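Local coordinates for protein lactococcus lactis MG1363 DpsA (Lactococcus lactis, PDB 1ZS3) that probably binds DNA and protects cells under oxidative stress, as a Dps-family protein that assembles into a shell of twelve ferritin-like subunits, at residues N42-Q47 with E116-D121; R131-A136 with G147-Y152; H97-E102 with Q125-T130. One frame throughout, in Å; residues are numbered along the deposited sequence.

Contact 1 of 3, residues N42-Q47 with E116-D121; sequences NIRLTQ and ESFIVD
R44 and F118 make the heart of this contact, where helix 27-51 runs nearly antiparallel to helix 111-138 with the axes of the two short segments 11.7 Å apart; both belong to the ferritin-like four-helix bundle of a Dps subunit. The first interaction is a stack: the guanidinium of R44 lies flat on the F118 ring, planes 14° apart and centres 4.4 Å apart, the two side chains running alongside one another from facing helices. The stack is also an off-centre cation-pi contact, since the charged group sits toward the ring margin near CE1. On the other face of the same ring is a CH-pi contact, with CD2 of L45 almost straight above the centroid at 3.5 Å. F118 is thus held between a charged group and a methyl, both from helix 27-51.

Hydrogen bonding fixes the edge of the guanidinium. NH2 of R44 donates to OG of S117 at 2.6 Å, almost straight at 165° and in the guanidinium plane; a bend at chi3 (-72°) helps turn the group toward that oxygen. NH1 adds a weak bond to the same OG, itself hydrogen-bonded to O of L114. Weak salt-bridge bonds from NE and NH2 to D121 are less certain, because the placing of OD1 is doubtful. The buried arginine cation is probably stabilised by the ring face, the serine oxygen and, less surely, the D121 carboxylate.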
loop_
_atom_site.group_PDB
_atom_site.type_symbol
_atom_site.label_atom_id
_atom_site.label_comp_id
_atom_site.label_asym_id
_atom_site.label_seq_id
_atom_site.Cartn_x
_atom_site.Cartn_y
_atom_site.Cartn_z
ATOM N N ASN A 42 -23.242 20.827 7.622
ATOM C CA ASN A 42 -22.499 19.807 8.334
ATOM C C ASN A 42 -23.280 19.189 9.486
ATOM O O ASN A 42 -23.304 17.966 9.668
ATOM C CB ASN A 42 -21.153 20.369 8.827
ATOM C CG ASN A 42 -20.360 19.373 9.624
ATOM O OD1 ASN A 42 -19.849 19.688 10.686
ATOM N ND2 ASN A 42 -20.237 18.173 9.098
ATOM N N ILE A 43 -23.907 20.040 10.274
ATOM C CA ILE A 43 -24.647 19.601 11.462
ATOM C C ILE A 43 -25.919 18.893 11.020
ATOM O O ILE A 43 -26.315 17.868 11.555
ATOM C CB ILE A 43 -24.976 20.801 12.388
ATOM C CG1 ILE A 43 -23.731 21.690 12.554
ATOM C CG2 ILE A 43 -25.580 20.302 13.697
ATOM C CD1 ILE A 43 -23.233 21.863 13.968
ATOM N N ARG A 44 -26.546 19.433 10.008
ATOM C CA ARG A 44 -27.762 18.870 9.467
ATOM C C ARG A 44 -27.532 17.499 8.884
ATOM O O ARG A 44 -28.400 16.636 8.988
ATOM C CB ARG A 44 -28.331 19.824 8.395
ATOM C CG ARG A 44 -29.332 20.867 8.912
ATOM C CD ARG A 44 -30.771 20.437 8.722
ATOM N NE ARG A 44 -31.144 20.507 7.302
ATOM C CZ ARG A 44 -31.952 19.651 6.674
ATOM N NH1 ARG A 44 -32.520 18.609 7.294
ATOM N NH2 ARG A 44 -32.178 19.858 5.388
ATOM N N LEU A 45 -26.360 17.301 8.274
ATOM C CA LEU A 45 -25.962 16.063 7.613
ATOM C C LEU A 45 -25.420 15.148 8.637
ATOM O O LEU A 45 -25.574 13.952 8.505
ATOM C CB LEU A 45 -24.879 16.314 6.553
ATOM C CG LEU A 45 -25.399 16.982 5.267
ATOM C CD1 LEU A 45 -24.309 17.646 4.495
ATOM C CD2 LEU A 45 -26.153 15.966 4.378
ATOM N N THR A 46 -24.750 15.680 9.666
ATOM C CA THR A 46 -24.437 14.919 10.852
ATOM C C THR A 46 -25.686 14.367 11.542
ATOM O O THR A 46 -25.708 13.201 11.962
ATOM C CB THR A 46 -23.688 15.780 11.837
ATOM O OG1 THR A 46 -22.414 16.148 11.290
ATOM C CG2 THR A 46 -23.334 15.002 13.079
ATOM N N GLN A 47 -26.735 15.179 11.686
ATOM C CA GLN A 47 -27.991 14.684 12.257
ATOM C C GLN A 47 -28.580 13.566 11.395
ATOM O O GLN A 47 -28.907 12.497 11.916
ATOM C CB GLN A 47 -29.007 15.830 12.385
ATOM C CG GLN A 47 -30.473 15.363 12.621
ATOM C CD GLN A 47 -31.436 16.511 12.826
ATOM O OE1 GLN A 47 -31.895 17.114 11.849
ATOM N NE2 GLN A 47 -31.741 16.815 14.086
ATOM N N GLU A 116 -34.805 14.983 0.317
ATOM C CA GLU A 116 -35.466 16.094 -0.358
ATOM C C GLU A 116 -35.126 17.469 0.259
ATOM O O GLU A 116 -34.977 18.454 -0.455
ATOM C CB GLU A 116 -36.958 15.841 -0.350
ATOM C CG GLU A 116 -37.678 16.459 -1.536
ATOM C CD GLU A 116 -39.021 15.812 -1.781
ATOM O OE1 GLU A 116 -39.112 14.913 -2.675
ATOM O OE2 GLU A 116 -39.960 16.184 -1.034
ATOM N N SER A 117 -34.956 17.515 1.568
ATOM C CA SER A 117 -34.554 18.723 2.247
ATOM C C SER A 117 -33.132 19.115 1.915
ATOM O O SER A 117 -32.818 20.315 1.907
ATOM C CB SER A 117 -34.709 18.543 3.735
ATOM O OG SER A 117 -33.555 17.969 4.302
ATOM N N PHE A 118 -32.279 18.128 1.617
ATOM C CA PHE A 118 -30.902 18.419 1.263
ATOM C C PHE A 118 -30.780 18.855 -0.162
ATOM O O PHE A 118 -29.858 19.587 -0.454
ATOM C CB PHE A 118 -30.010 17.226 1.549
ATOM C CG PHE A 118 -29.745 17.027 3.001
ATOM C CD1 PHE A 118 -29.199 18.025 3.759
ATOM C CD2 PHE A 118 -30.083 15.853 3.616
ATOM C CE1 PHE A 118 -28.955 17.833 5.109
ATOM C CE2 PHE A 118 -29.855 15.659 4.958
ATOM C CZ PHE A 118 -29.300 16.652 5.708
ATOM N N ILE A 119 -31.724 18.473 -1.013
ATOM C CA ILE A 119 -31.629 18.878 -2.429
ATOM C C ILE A 119 -31.877 20.354 -2.469
ATOM O O ILE A 119 -31.178 21.079 -3.162
ATOM C CB ILE A 119 -32.653 18.156 -3.333
ATOM C CG1 ILE A 119 -32.260 16.684 -3.471
ATOM C CG2 ILE A 119 -32.720 18.805 -4.709
ATOM C CD1 ILE A 119 -33.355 15.812 -3.940
ATOM N N VAL A 120 -32.873 20.770 -1.698
ATOM C CA VAL A 120 -33.292 22.185 -1.564
ATOM C C VAL A 120 -32.210 23.001 -0.873
ATOM O O VAL A 120 -31.728 23.969 -1.433
ATOM C CB VAL A 120 -34.672 22.301 -0.783
ATOM C CG1 VAL A 120 -34.959 23.711 -0.345
ATOM C CG2 VAL A 120 -35.812 21.766 -1.674
ATOM N N ASP A 121 -31.816 22.607 0.335
ATOM C CA ASP A 121 -30.617 23.127 0.974
ATOM C C ASP A 121 -29.462 23.430 -0.015
ATOM O O ASP A 121 -28.918 24.533 0.000
ATOM C CB ASP A 121 -30.128 22.113 2.015
ATOM C CG ASP A 121 -30.610 22.412 3.398
ATOM O OD1 ASP A 121 -29.958 22.066 4.408
ATOM O OD2 ASP A 121 -31.667 22.998 3.581
#

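Contact 2 of 3, residues R131-A136 with G147-Y152; sequences RAIKLA and GVVELY
A132, whose CB lies 4.5 Å from CG1 of V148, accepts through its backbone O a hydrogen bond of 3.0 Å from N of A136; the bond from L135 N to R131 O is equally short. These are ordinary helical bonds, and the contact between the helices is apolar. I133 carries most of it, using each of its branches. An extended chi2 (166°) carries its CD1 out to CB of Y152 at 3.9 Å, the two side chains crossing at about a right angle. The other branch, CG2, meets CG2 of V149 at 4.1 Å, again nearly perpendicular. V148 leans on I133 through CG1, though that approach is modelled too close for its length to carry weight. The segment axes pass 9.4 Å apart and are antiparallel within 20°, as expected of consecutive helices in a bundle. Y152 touches I133 through CB, while its OH is hydrogen-bonded to E82 of a third subunit. Packing of I133 and V149 on F142 of that same neighbour shows that the seam reaches the subunit interface. Within the chain, helices 111-138 and 142-165 meet here beside helix 27-51, whose L31 touches both A132 and V148.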
loop_
_atom_site.group_PDB
_atom_site.type_symbol
_atom_site.label_atom_id
_atom_site.label_comp_id
_atom_site.label_asym_id
_atom_site.label_seq_id
_atom_site.Cartn_x
_atom_site.Cartn_y
_atom_site.Cartn_z
ATOM N N ARG A 131 -22.185 33.663 -6.841
ATOM C CA ARG A 131 -21.815 35.050 -6.683
ATOM C C ARG A 131 -20.377 35.159 -6.215
ATOM O O ARG A 131 -19.640 36.000 -6.697
ATOM C CB ARG A 131 -22.775 35.760 -5.704
ATOM C CG ARG A 131 -24.165 36.028 -6.302
ATOM C CD ARG A 131 -25.048 37.010 -5.494
ATOM N NE ARG A 131 -26.133 36.304 -4.787
ATOM C CZ ARG A 131 -26.966 36.867 -3.895
ATOM N NH1 ARG A 131 -27.919 36.117 -3.330
ATOM N NH2 ARG A 131 -26.836 38.158 -3.563
ATOM N N ALA A 132 -19.961 34.314 -5.276
ATOM C CA ALA A 132 -18.608 34.387 -4.771
ATOM C C ALA A 132 -17.555 34.021 -5.877
ATOM O O ALA A 132 -16.426 34.501 -5.856
ATOM C CB ALA A 132 -18.446 33.506 -3.576
ATOM N N ILE A 133 -17.925 33.180 -6.845
ATOM C CA ILE A 133 -17.052 32.872 -7.954
ATOM C C ILE A 133 -16.834 34.133 -8.700
ATOM O O ILE A 133 -15.691 34.503 -8.913
ATOM C CB ILE A 133 -17.652 31.801 -8.857
ATOM C CG1 ILE A 133 -17.654 30.473 -8.088
ATOM C CG2 ILE A 133 -16.930 31.737 -10.226
ATOM C CD1 ILE A 133 -18.486 29.420 -8.709
ATOM N N LYS A 134 -17.928 34.779 -9.129
ATOM C CA LYS A 134 -17.854 35.975 -9.967
ATOM C C LYS A 134 -17.070 37.102 -9.284
ATOM O O LYS A 134 -16.284 37.785 -9.938
ATOM C CB LYS A 134 -19.246 36.479 -10.345
ATOM C CG LYS A 134 -20.083 35.551 -11.239
ATOM C CD LYS A 134 -21.429 36.211 -11.567
ATOM C CE LYS A 134 -22.440 35.261 -12.216
ATOM N NZ LYS A 134 -23.824 35.350 -11.554
ATOM N N LEU A 135 -17.271 37.302 -7.980
ATOM C CA LEU A 135 -16.584 38.356 -7.224
ATOM C C LEU A 135 -15.126 38.024 -7.147
ATOM O O LEU A 135 -14.284 38.902 -7.329
ATOM C CB LEU A 135 -17.156 38.552 -5.799
ATOM C CG LEU A 135 -18.608 39.086 -5.715
ATOM C CD1 LEU A 135 -19.025 39.406 -4.279
ATOM C CD2 LEU A 135 -18.850 40.290 -6.648
ATOM N N ALA A 136 -14.800 36.749 -6.951
ATOM C CA ALA A 136 -13.422 36.347 -6.752
ATOM C C ALA A 136 -12.618 36.621 -8.013
ATOM O O ALA A 136 -11.454 37.015 -7.930
ATOM C CB ALA A 136 -13.349 34.874 -6.359
ATOM N N GLY A 147 -10.877 27.208 -6.113
ATOM C CA GLY A 147 -11.439 26.454 -4.998
ATOM C C GLY A 147 -12.963 26.547 -4.961
ATOM O O GLY A 147 -13.637 25.577 -4.714
ATOM N N VAL A 148 -13.524 27.705 -5.226
ATOM C CA VAL A 148 -14.955 27.898 -5.098
ATOM C C VAL A 148 -15.683 27.281 -6.288
ATOM O O VAL A 148 -16.836 26.894 -6.170
ATOM C CB VAL A 148 -15.291 29.397 -4.953
ATOM C CG1 VAL A 148 -16.773 29.668 -5.140
ATOM C CG2 VAL A 148 -14.901 29.884 -3.618
ATOM N N VAL A 149 -14.992 27.150 -7.416
ATOM C CA VAL A 149 -15.557 26.466 -8.558
ATOM C C VAL A 149 -15.667 24.980 -8.222
ATOM O O VAL A 149 -16.634 24.295 -8.561
ATOM C CB VAL A 149 -14.723 26.701 -9.840
ATOM C CG1 VAL A 149 -15.137 25.737 -10.945
ATOM C CG2 VAL A 149 -14.844 28.156 -10.331
ATOM N N GLU A 150 -14.679 24.458 -7.531
ATOM C CA GLU A 150 -14.703 23.072 -7.186
ATOM C C GLU A 150 -15.980 22.834 -6.414
ATOM O O GLU A 150 -16.720 21.931 -6.746
ATOM C CB GLU A 150 -13.484 22.719 -6.370
ATOM C CG GLU A 150 -12.399 21.963 -7.139
ATOM C CD GLU A 150 -11.223 21.643 -6.231
ATOM O OE1 GLU A 150 -11.387 20.807 -5.281
ATOM O OE2 GLU A 150 -10.169 22.299 -6.431
ATOM N N LEU A 151 -16.241 23.670 -5.407
ATOM C CA LEU A 151 -17.395 23.527 -4.521
ATOM C C LEU A 151 -18.730 23.593 -5.271
ATOM O O LEU A 151 -19.636 22.786 -5.015
ATOM C CB LEU A 151 -17.331 24.622 -3.469
ATOM C CG LEU A 151 -18.466 24.696 -2.464
ATOM C CD1 LEU A 151 -18.754 23.351 -1.841
ATOM C CD2 LEU A 151 -18.123 25.698 -1.385
ATOM N N TYR A 152 -18.846 24.550 -6.180
ATOM C CA TYR A 152 -19.991 24.659 -7.026
ATOM C C TYR A 152 -20.298 23.348 -7.722
ATOM O O TYR A 152 -21.441 22.907 -7.712
ATOM C CB TYR A 152 -19.718 25.734 -8.051
ATOM C CG TYR A 152 -20.789 25.846 -9.080
ATOM C CD1 TYR A 152 -20.504 25.599 -10.421
ATOM C CD2 TYR A 152 -22.095 26.137 -8.712
ATOM C CE1 TYR A 152 -21.494 25.674 -11.369
ATOM C CE2 TYR A 152 -23.097 26.194 -9.652
ATOM C CZ TYR A 152 -22.773 25.958 -10.981
ATOM O OH TYR A 152 -23.698 25.998 -11.938
#

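Contact 3 of 3, residues H97-E102 with Q125-T130; sequences HKFITE and QNMFIT
F99 and F128 form an offset edge-to-face aromatic pair, and M127 adds a Met-aromatic contact; together they lay the long connection between helices 90-96 and 111-138 against a helix of the ferritin-like four-helix bundle. In the aromatic pair the edge of F128 is directed toward the face of F99, with planes at 73° and centroids 6.0 Å apart. Sulfur SD of M127 approaches the F99 ring obliquely, 4.9 Å from its centroid. The same end of F128 also receives aliphatic packing: CB of K98 lies 3.7 Å from CZ of F128, and the two side chains cross at about a right angle. Bends at chi2 and chi3 then lead the rest of the lysine chain away from the helix, so its carbons near the backbone do the touching. F128 is held further by an edge-to-face contact with H33 and a cation-pi contact with R131. The remaining interaction is deeper in the subunit, where I100 meets the aliphatic part of Q125. The amide of that glutamine has other work, NE2 being hydrogen-bonded to E41 and E68. The chain of Q125, extended beyond CG, lets one residue serve both roles: its CG packs against CD1 of I100 at 3.9 Å.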
loop_
_atom_site.group_PDB
_atom_site.type_symbol
_atom_site.label_atom_id
_atom_site.label_comp_id
_atom_site.label_asym_id
_atom_site.label_seq_id
_atom_site.Cartn_x
_atom_site.Cartn_y
_atom_site.Cartn_z
ATOM N N HIS A 97 -25.597 32.393 8.056
ATOM C CA HIS A 97 -26.245 31.313 7.281
ATOM C C HIS A 97 -27.616 31.705 6.753
ATOM O O HIS A 97 -28.421 32.233 7.482
ATOM C CB HIS A 97 -26.337 30.003 8.106
ATOM C CG HIS A 97 -27.641 29.835 8.850
ATOM N ND1 HIS A 97 -27.828 30.195 10.179
ATOM C CD2 HIS A 97 -28.846 29.385 8.437
ATOM C CE1 HIS A 97 -29.084 29.931 10.555
ATOM N NE2 HIS A 97 -29.719 29.452 9.509
ATOM N N LYS A 98 -27.866 31.544 5.469
ATOM C CA LYS A 98 -29.192 31.838 4.935
ATOM C C LYS A 98 -29.807 30.591 4.287
ATOM O O LYS A 98 -29.114 29.714 3.817
ATOM C CB LYS A 98 -29.142 33.035 3.958
ATOM C CG LYS A 98 -28.176 34.188 4.363
ATOM C CD LYS A 98 -28.895 35.467 4.879
ATOM C CE LYS A 98 -28.811 35.602 6.411
ATOM N NZ LYS A 98 -28.807 37.031 6.898
ATOM N N PHE A 99 -31.143 30.548 4.281
ATOM C CA PHE A 99 -31.966 29.602 3.539
ATOM C C PHE A 99 -31.939 28.139 4.049
ATOM O O PHE A 99 -32.701 27.307 3.571
ATOM C CB PHE A 99 -31.665 29.642 2.022
ATOM C CG PHE A 99 -32.140 30.903 1.306
ATOM C CD1 PHE A 99 -31.745 32.171 1.719
ATOM C CD2 PHE A 99 -33.000 30.814 0.208
ATOM C CE1 PHE A 99 -32.182 33.319 1.063
ATOM C CE2 PHE A 99 -33.452 31.976 -0.470
ATOM C CZ PHE A 99 -33.039 33.221 -0.037
ATOM N N ILE A 100 -31.033 27.822 4.959
ATOM C CA ILE A 100 -30.865 26.471 5.493
ATOM C C ILE A 100 -31.276 26.534 6.939
ATOM O O ILE A 100 -30.864 27.402 7.698
ATOM C CB ILE A 100 -29.403 25.966 5.415
ATOM C CG1 ILE A 100 -29.050 25.578 3.986
ATOM C CG2 ILE A 100 -29.153 24.795 6.388
ATOM C CD1 ILE A 100 -27.815 26.287 3.485
ATOM N N THR A 101 -32.090 25.570 7.327
ATOM C CA THR A 101 -32.799 25.666 8.589
ATOM C C THR A 101 -32.814 24.305 9.314
ATOM O O THR A 101 -33.223 23.317 8.751
ATOM C CB THR A 101 -34.236 26.196 8.324
ATOM O OG1 THR A 101 -35.196 25.221 8.665
ATOM C CG2 THR A 101 -34.533 26.487 6.785
ATOM N N GLU A 102 -32.333 24.294 10.541
ATOM C CA GLU A 102 -32.290 23.085 11.361
ATOM C C GLU A 102 -33.696 22.725 11.837
ATOM O O GLU A 102 -34.641 23.365 11.441
ATOM C CB GLU A 102 -31.310 23.237 12.490
ATOM C CG GLU A 102 -29.920 23.479 11.965
ATOM C CD GLU A 102 -28.963 23.707 13.081
ATOM O OE1 GLU A 102 -28.707 22.733 13.844
ATOM O OE2 GLU A 102 -28.470 24.862 13.176
ATOM N N GLN A 125 -27.500 26.724 -1.355
ATOM C CA GLN A 125 -26.095 27.100 -1.172
ATOM C C GLN A 125 -25.514 27.670 -2.479
ATOM O O GLN A 125 -24.600 28.518 -2.417
ATOM C CB GLN A 125 -25.184 25.926 -0.750
ATOM C CG GLN A 125 -25.601 25.175 0.519
ATOM C CD GLN A 125 -24.527 24.262 0.999
ATOM O OE1 GLN A 125 -23.361 24.505 0.751
ATOM N NE2 GLN A 125 -24.910 23.185 1.660
ATOM N N ASN A 126 -26.067 27.244 -3.632
ATOM C CA ASN A 126 -25.516 27.627 -4.962
ATOM C C ASN A 126 -25.740 29.074 -5.362
ATOM O O ASN A 126 -24.929 29.610 -6.086
ATOM C CB ASN A 126 -25.992 26.709 -6.101
ATOM C CG ASN A 126 -25.117 25.432 -6.235
ATOM O OD1 ASN A 126 -24.080 25.286 -5.571
ATOM N ND2 ASN A 126 -25.547 24.511 -7.084
ATOM N N MET A 127 -26.839 29.688 -4.917
ATOM C CA MET A 127 -27.100 31.120 -5.199
ATOM C C MET A 127 -25.962 31.997 -4.693
ATOM O O MET A 127 -25.612 32.962 -5.362
ATOM C CB MET A 127 -28.409 31.600 -4.532
ATOM C CG MET A 127 -29.731 31.135 -5.194
ATOM S SD MET A 127 -31.088 31.060 -3.948
ATOM C CE MET A 127 -31.978 29.366 -4.347
ATOM N N PHE A 128 -25.388 31.640 -3.544
ATOM C CA PHE A 128 -24.311 32.381 -2.910
ATOM C C PHE A 128 -22.904 32.046 -3.430
ATOM O O PHE A 128 -22.018 32.905 -3.390
ATOM C CB PHE A 128 -24.354 32.122 -1.409
ATOM C CG PHE A 128 -25.591 32.625 -0.733
ATOM C CD1 PHE A 128 -26.813 31.983 -0.904
ATOM C CD2 PHE A 128 -25.542 33.764 0.073
ATOM C CE1 PHE A 128 -27.953 32.454 -0.277
ATOM C CE2 PHE A 128 -26.681 34.225 0.695
ATOM C CZ PHE A 128 -27.889 33.567 0.526
ATOM N N ILE A 129 -22.691 30.780 -3.818
ATOM C CA ILE A 129 -21.397 30.304 -4.305
ATOM C C ILE A 129 -21.167 30.938 -5.654
ATOM O O ILE A 129 -20.106 31.475 -5.895
ATOM C CB ILE A 129 -21.424 28.747 -4.335
ATOM C CG1 ILE A 129 -21.192 28.201 -2.917
ATOM C CG2 ILE A 129 -20.441 28.197 -5.281
ATOM C CD1 ILE A 129 -21.714 26.773 -2.657
ATOM N N THR A 130 -22.183 30.826 -6.500
ATOM C CA THR A 130 -22.226 31.460 -7.815
ATOM C C THR A 130 -21.682 32.886 -7.784
ATOM O O THR A 130 -20.820 33.248 -8.584
ATOM C CB THR A 130 -23.660 31.385 -8.363
ATOM O OG1 THR A 130 -23.810 30.165 -9.109
ATOM C CG2 THR A 130 -23.971 32.461 -9.369
#

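How the contacts relate
All three contacts draw on helix 111-138, which meets a different partner at each: helix 27-51 in contact 1, the 97-102 connection in contact 3 and helix 142-165 in contact 2. Contact 1 and contact 2 lie on opposite sides of the chain's centre, their own centres 21 Å apart and without touching. Contact 3 lies between them on the helix, about 11 Å from contact 1 and 14 Å from contact 2, centre to centre, and touches both: R44 packs on T101 and E102, and I129 on Y152. Along the chain the segments of contacts 1 and 3 alternate, whereas contact 2 follows them. One long helix thereby ties two bundle partners and the connection together, and all three contacts border neighbouring subunits of the twelve-chain assembly.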